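Local coordinates for protein replicative DNA helicase (PDB 4O1R) that carries an intein, a protein-splicing element that probably excises itself from the helicase precursor and joins the flanking segments, at residues V48-S53 with D124-G129; G55-F60 with R71-H76. One frame throughout, in Å; residues are numbered along the deposited sequence. Where two conformers were deposited one is given.

Contact 1 (V48-S53 with D124-G129); sequences VSNAFS and DLTVPG
The ring of F52 lies across the backbone of D124, with the carbonyl atom D124 O 3.6 Å above one face and displaced toward the rim. CG of F52 sits between its own backbone N and carbonyl carbon (chi1 51°), a turn that brings the ring over the neighbouring strand. There CZ meets D124 CB at 3.7 Å; the two side chains run side by side, and ring and carboxylate planes stand 70° apart. T126 comes to the ring from another direction, its CG2 near the ring plane at the CE1 edge, though T126 has two conformers and this closeness belongs to one of them. With alanine in place of F52, D124 CB would probably lose its apolar partner and the carbonyl of D124 the ring that lies over it. On the face of A51 and L125 the contacts between the segments are aliphatic: A51 CB presses on L125 CD2 at 3.5 Å, tighter than usual, and a methyl suits a place that L25 also fills. V48 extends this layer, its CG1 lying 4.1 Å from L125 CB. Between the faces, 50-53 and 124-126 pair antiparallel, with F52 N bonded to D124 O (3.0 Å) and D124 N to F52 O (2.9 Å). Beyond the paired part, S49 N reaches T126 O at 2.9 Å, and the hydroxyls of S49 and T126 face each other, though so closely that the bond is doubtful. Backbone bonds thus fix the register of these two long intein strands, while aliphatic contacts hold the A51 and L125 face, aromatic and polar groups the face of F52 and D124.

Contact 2 (G55-F60 with R71-H76); sequences GIKPLF and RATGNH
P58 O is held from two directions: a water donates to it at 2.7 Å, and the CA-H of T73 points at it, with T73 CA 3.6 Å away. The same water accepts from G74 N at 2.9 Å, bridging the segments where the strands part. Proline is tolerated at this position, since no backbone N-H is needed on the side facing T73 and G74. Direct pairing begins at F60, whose N bonds to A72 O at 2.9 Å while A72 N returns a bond to F60 O. A72 O also lies in the plane of the F60 ring, at its edge, and the ring's CD1 approaches G74 N. Glycine suits the place, since a beta carbon would come about 3.6 Å from F60 CE1, a snug fit against the ring. This is the mouth of the beta hairpin formed by 57-64 and 69-72; past it the chain makes a type I turn from T73 to H76, whose T-G-N-H sequence matches the TxxH motif of intein block B. T73 OG1 donates to N75 OD1 and takes the N-H of A4, while H76 ND1 bonds to A4 O, consistent with that motif's place at the N-terminal splice region. T73 CG2, pointing anti to its carbonyl carbon, is left to meet K57 CB at 4.0 Å. L59 packs differently: CD2 rests on the backbone of A72, and CD1 lies 3.6 Å above one face of the R71 guanidinium in the conformer given, toward its rim. The two side chains cross at about a right angle, while E120 and S117 bind the charged end of R71.

How the contacts relate
Both contacts are partly buried and lie about equally far from the middle of the chain, their centres about 17 Å apart. Each belongs to the same branched antiparallel sheet, in which strand 106-126 pairs with both 42-55 and 57-64. Contact 2 is a local hairpin nested inside the long loop that contact 1 closes. Contact 1 ties distant parts of the sequence through several backbone bonds and an aliphatic face; contact 2 has one bonded pair, then opens onto a water and a turn, and within the contact its leucine meets an arginine guanidinium, where contact 1 sets leucine against alanine and valine. They meet where D124 OD1 packs 4.2 Å from H76 CE1.

Contact 1 (V48-S53 with D124-G129)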
loop_
_atom_site.group_PDB
_atom_site.type_symbol
_atom_site.label_atom_id
_atom_site.label_comp_id
_atom_site.label_asym_id
_atom_site.label_seq_id
_atom_site.Cartn_x
_atom_site.Cartn_y
_atom_site.Cartn_z
ATOM N N VAL A 48 7.372 2.736 11.321
ATOM C CA VAL A 48 6.695 3.908 10.799
ATOM C C VAL A 48 7.053 5.110 11.665
ATOM O O VAL A 48 6.874 5.071 12.882
ATOM C CB VAL A 48 5.165 3.690 10.814
ATOM C CG1 VAL A 48 4.418 4.960 10.422
ATOM C CG2 VAL A 48 4.782 2.529 9.905
ATOM N N SER A 49 7.566 6.166 11.030
ATOM C CA SER A 49 7.978 7.377 11.741
ATOM C C SER A 49 6.929 8.489 11.775
ATOM O O SER A 49 7.038 9.423 12.569
ATOM C CB SER A 49 9.258 7.934 11.111
ATOM O OG SER A 49 9.037 8.271 9.751
ATOM N N ASN A 50 5.936 8.408 10.896
ATOM C CA ASN A 50 4.926 9.463 10.775
ATOM C C ASN A 50 3.703 8.882 10.083
ATOM O O ASN A 50 3.848 8.073 9.169
ATOM C CB ASN A 50 5.481 10.644 9.949
ATOM C CG ASN A 50 4.746 11.950 10.201
ATOM O OD1 ASN A 50 4.050 12.109 11.203
ATOM N ND2 ASN A 50 4.921 12.908 9.288
ATOM N N ALA A 51 2.521 9.314 10.509
ATOM C CA ALA A 51 1.250 8.948 9.872
ATOM C C ALA A 51 0.414 10.208 9.816
ATOM O O ALA A 51 0.257 10.885 10.828
ATOM C CB ALA A 51 0.536 7.860 10.671
ATOM N N PHE A 52 -0.115 10.535 8.632
ATOM C CA PHE A 52 -0.660 11.878 8.423
ATOM C C PHE A 52 -1.674 11.918 7.290
ATOM O O PHE A 52 -1.639 11.090 6.376
ATOM C CB PHE A 52 0.491 12.860 8.121
ATOM C CG PHE A 52 1.409 12.386 7.030
ATOM C CD1 PHE A 52 2.501 11.556 7.314
ATOM C CD2 PHE A 52 1.188 12.757 5.704
ATOM C CE1 PHE A 52 3.330 11.098 6.307
ATOM C CE2 PHE A 52 2.019 12.307 4.684
ATOM C CZ PHE A 52 3.100 11.479 4.985
ATOM N N SER A 53 -2.546 12.916 7.356
ATOM C CA SER A 53 -3.455 13.274 6.279
ATOM C C SER A 53 -2.743 14.173 5.293
ATOM O O SER A 53 -1.967 15.053 5.681
ATOM C CB SER A 53 -4.627 14.047 6.880
ATOM O OG SER A 53 -5.414 14.639 5.867
ATOM N N ASP A 124 -1.165 8.868 4.596
ATOM C CA ASP A 124 0.066 8.172 4.255
ATOM C C ASP A 124 0.878 7.905 5.510
ATOM O O ASP A 124 0.636 8.503 6.572
ATOM C CB ASP A 124 0.872 9.022 3.249
ATOM C CG ASP A 124 1.994 8.250 2.559
ATOM O OD1 ASP A 124 1.938 6.999 2.479
ATOM O OD2 ASP A 124 2.932 8.913 2.062
ATOM N N LEU A 125 1.824 6.976 5.358
ATOM C CA LEU A 125 2.801 6.625 6.386
ATOM C C LEU A 125 4.180 6.860 5.842
ATOM O O LEU A 125 4.440 6.575 4.679
ATOM C CB LEU A 125 2.703 5.144 6.745
ATOM C CG LEU A 125 1.355 4.563 7.155
ATOM C CD1 LEU A 125 1.490 3.088 7.518
ATOM C CD2 LEU A 125 0.776 5.342 8.314
ATOM N N THR A 126 5.074 7.340 6.693
ATOM C CA THR A 126 6.495 7.411 6.340
ATOM C C THR A 126 7.211 6.229 6.964
ATOM O O THR A 126 7.114 6.000 8.182
ATOM C CB THR A 126 7.123 8.708 6.838
ATOM O OG1 THR A 126 7.043 8.774 8.263
ATOM C CG2 THR A 126 6.404 9.888 6.248
ATOM N N VAL A 127 7.905 5.479 6.114
ATOM C CA VAL A 127 8.677 4.304 6.513
ATOM C C VAL A 127 10.136 4.586 6.107
ATOM O O VAL A 127 10.539 4.303 4.975
ATOM C CB VAL A 127 8.121 3.021 5.845
ATOM C CG1 VAL A 127 8.921 1.789 6.244
ATOM C CG2 VAL A 127 6.626 2.830 6.176
ATOM N N PRO A 128 10.928 5.157 7.029
ATOM C CA PRO A 128 12.239 5.671 6.603
ATOM C C PRO A 128 13.243 4.623 6.155
ATOM O O PRO A 128 14.191 4.966 5.449
ATOM C CB PRO A 128 12.751 6.422 7.833
ATOM C CG PRO A 128 11.958 5.931 8.968
ATOM C CD PRO A 128 10.624 5.517 8.425
ATOM N N GLY A 129 13.055 3.362 6.527
ATOM C CA GLY A 129 14.010 2.339 6.089
ATOM C C GLY A 129 13.759 1.906 4.653
ATOM O O GLY A 129 14.511 2.239 3.732
#

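Contact 2 (G55-F60 with R71-H76)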
loop_
_atom_site.group_PDB
_atom_site.type_symbol
_atom_site.label_atom_id
_atom_site.label_comp_id
_atom_site.label_asym_id
_atom_site.label_seq_id
_atom_site.Cartn_x
_atom_site.Cartn_y
_atom_site.Cartn_z
ATOM N N GLY A 55 -4.830 15.692 2.960
ATOM C CA GLY A 55 -5.962 16.480 2.455
ATOM C C GLY A 55 -6.953 15.616 1.702
ATOM O O GLY A 55 -6.918 14.385 1.807
ATOM N N ILE A 56 -7.840 16.267 0.957
ATOM C CA ILE A 56 -8.854 15.589 0.170
ATOM C C ILE A 56 -8.370 15.506 -1.264
ATOM O O ILE A 56 -8.019 16.529 -1.861
ATOM C CB ILE A 56 -10.183 16.350 0.262
ATOM C CG1 ILE A 56 -10.743 16.250 1.691
ATOM C CG2 ILE A 56 -11.185 15.792 -0.761
ATOM C CD1 ILE A 56 -11.875 17.231 1.996
ATOM N N LYS A 57 -8.315 14.288 -1.805
ATOM C CA LYS A 57 -7.763 14.053 -3.137
ATOM C C LYS A 57 -8.596 13.017 -3.880
ATOM O O LYS A 57 -9.326 12.237 -3.261
ATOM C CB LYS A 57 -6.303 13.574 -3.026
ATOM C CG LYS A 57 -5.412 14.718 -2.540
ATOM C CD LYS A 57 -3.960 14.340 -2.447
ATOM C CE LYS A 57 -3.228 15.261 -1.490
ATOM N NZ LYS A 57 -3.153 16.657 -1.986
ATOM N N PRO A 58 -8.470 12.975 -5.216
ATOM C CA PRO A 58 -9.140 11.939 -6.010
ATOM C C PRO A 58 -8.559 10.552 -5.757
ATOM O O PRO A 58 -7.343 10.390 -5.616
ATOM C CB PRO A 58 -8.890 12.383 -7.467
ATOM C CG PRO A 58 -8.414 13.805 -7.389
ATOM C CD PRO A 58 -7.715 13.913 -6.071
ATOM N N LEU A 59 -9.446 9.571 -5.675
ATOM C CA LEU A 59 -9.082 8.183 -5.432
ATOM C C LEU A 59 -9.483 7.296 -6.588
ATOM O O LEU A 59 -10.526 7.526 -7.223
ATOM C CB LEU A 59 -9.772 7.660 -4.164
ATOM C CG LEU A 59 -9.183 8.143 -2.842
ATOM C CD1 LEU A 59 -10.086 7.768 -1.687
ATOM C CD2 LEU A 59 -7.768 7.594 -2.641
ATOM N N PHE A 60 -8.674 6.255 -6.796
ATOM C CA PHE A 60 -8.983 5.191 -7.752
ATOM C C PHE A 60 -9.010 3.872 -7.007
ATOM O O PHE A 60 -8.139 3.617 -6.180
ATOM C CB PHE A 60 -7.912 5.135 -8.846
ATOM C CG PHE A 60 -7.893 6.355 -9.722
ATOM C CD1 PHE A 60 -7.262 7.525 -9.287
ATOM C CD2 PHE A 60 -8.532 6.352 -10.957
ATOM C CE1 PHE A 60 -7.267 8.681 -10.071
ATOM C CE2 PHE A 60 -8.542 7.507 -11.749
ATOM C CZ PHE A 60 -7.906 8.658 -11.302
ATOM N N ARG A 71 -7.854 1.608 -2.451
ATOM C CA ARG A 71 -8.205 2.918 -3.009
ATOM C C ARG A 71 -7.062 3.871 -2.753
ATOM O O ARG A 71 -6.717 4.142 -1.602
ATOM C CB ARG A 71 -9.525 3.439 -2.425
ATOM C CG ARG A 71 -10.675 2.532 -2.871
ATOM C CD ARG A 71 -11.990 2.872 -2.241
ATOM N NE ARG A 71 -12.506 4.124 -2.762
ATOM C CZ ARG A 71 -12.924 5.132 -2.009
ATOM N NH1 ARG A 71 -12.891 5.028 -0.685
ATOM N NH2 ARG A 71 -13.387 6.234 -2.587
ATOM N N ALA A 72 -6.459 4.359 -3.842
ATOM C CA ALA A 72 -5.239 5.145 -3.775
ATOM C C ALA A 72 -5.280 6.317 -4.734
ATOM O O ALA A 72 -6.023 6.315 -5.716
ATOM C CB ALA A 72 -4.013 4.264 -4.080
ATOM N N THR A 73 -4.468 7.322 -4.450
ATOM C CA THR A 73 -4.341 8.434 -5.391
ATOM C C THR A 73 -3.643 7.980 -6.679
ATOM O O THR A 73 -2.945 6.962 -6.702
ATOM C CB THR A 73 -3.588 9.603 -4.769
ATOM O OG1 THR A 73 -2.283 9.164 -4.373
ATOM C CG2 THR A 73 -4.323 10.158 -3.550
ATOM N N GLY A 74 -3.827 8.753 -7.745
ATOM C CA GLY A 74 -3.285 8.394 -9.045
ATOM C C GLY A 74 -1.771 8.319 -9.058
ATOM O O GLY A 74 -1.192 7.570 -9.843
ATOM N N ASN A 75 -1.122 9.113 -8.214
ATOM C CA ASN A 75 0.330 9.117 -8.148
ATOM C C ASN A 75 0.914 8.091 -7.185
ATOM O O ASN A 75 2.131 8.001 -7.067
ATOM C CB ASN A 75 0.880 10.526 -7.831
ATOM C CG ASN A 75 0.440 11.070 -6.481
ATOM O OD1 ASN A 75 -0.591 10.685 -5.927
ATOM N ND2 ASN A 75 1.228 12.008 -5.960
ATOM N N HIS A 76 0.077 7.333 -6.477
ATOM C CA HIS A 76 0.641 6.342 -5.576
ATOM C C HIS A 76 1.269 5.206 -6.356
ATOM O O HIS A 76 0.663 4.700 -7.292
ATOM C CB HIS A 76 -0.395 5.778 -4.610
ATOM C CG HIS A 76 0.201 5.401 -3.297
ATOM N ND1 HIS A 76 -0.338 5.787 -2.093
ATOM C CD2 HIS A 76 1.333 4.717 -3.001
ATOM C CE1 HIS A 76 0.439 5.359 -1.110
ATOM N NE2 HIS A 76 1.446 4.692 -1.634
HETATM O O HOH W 1 -5.382 11.165 -7.308
#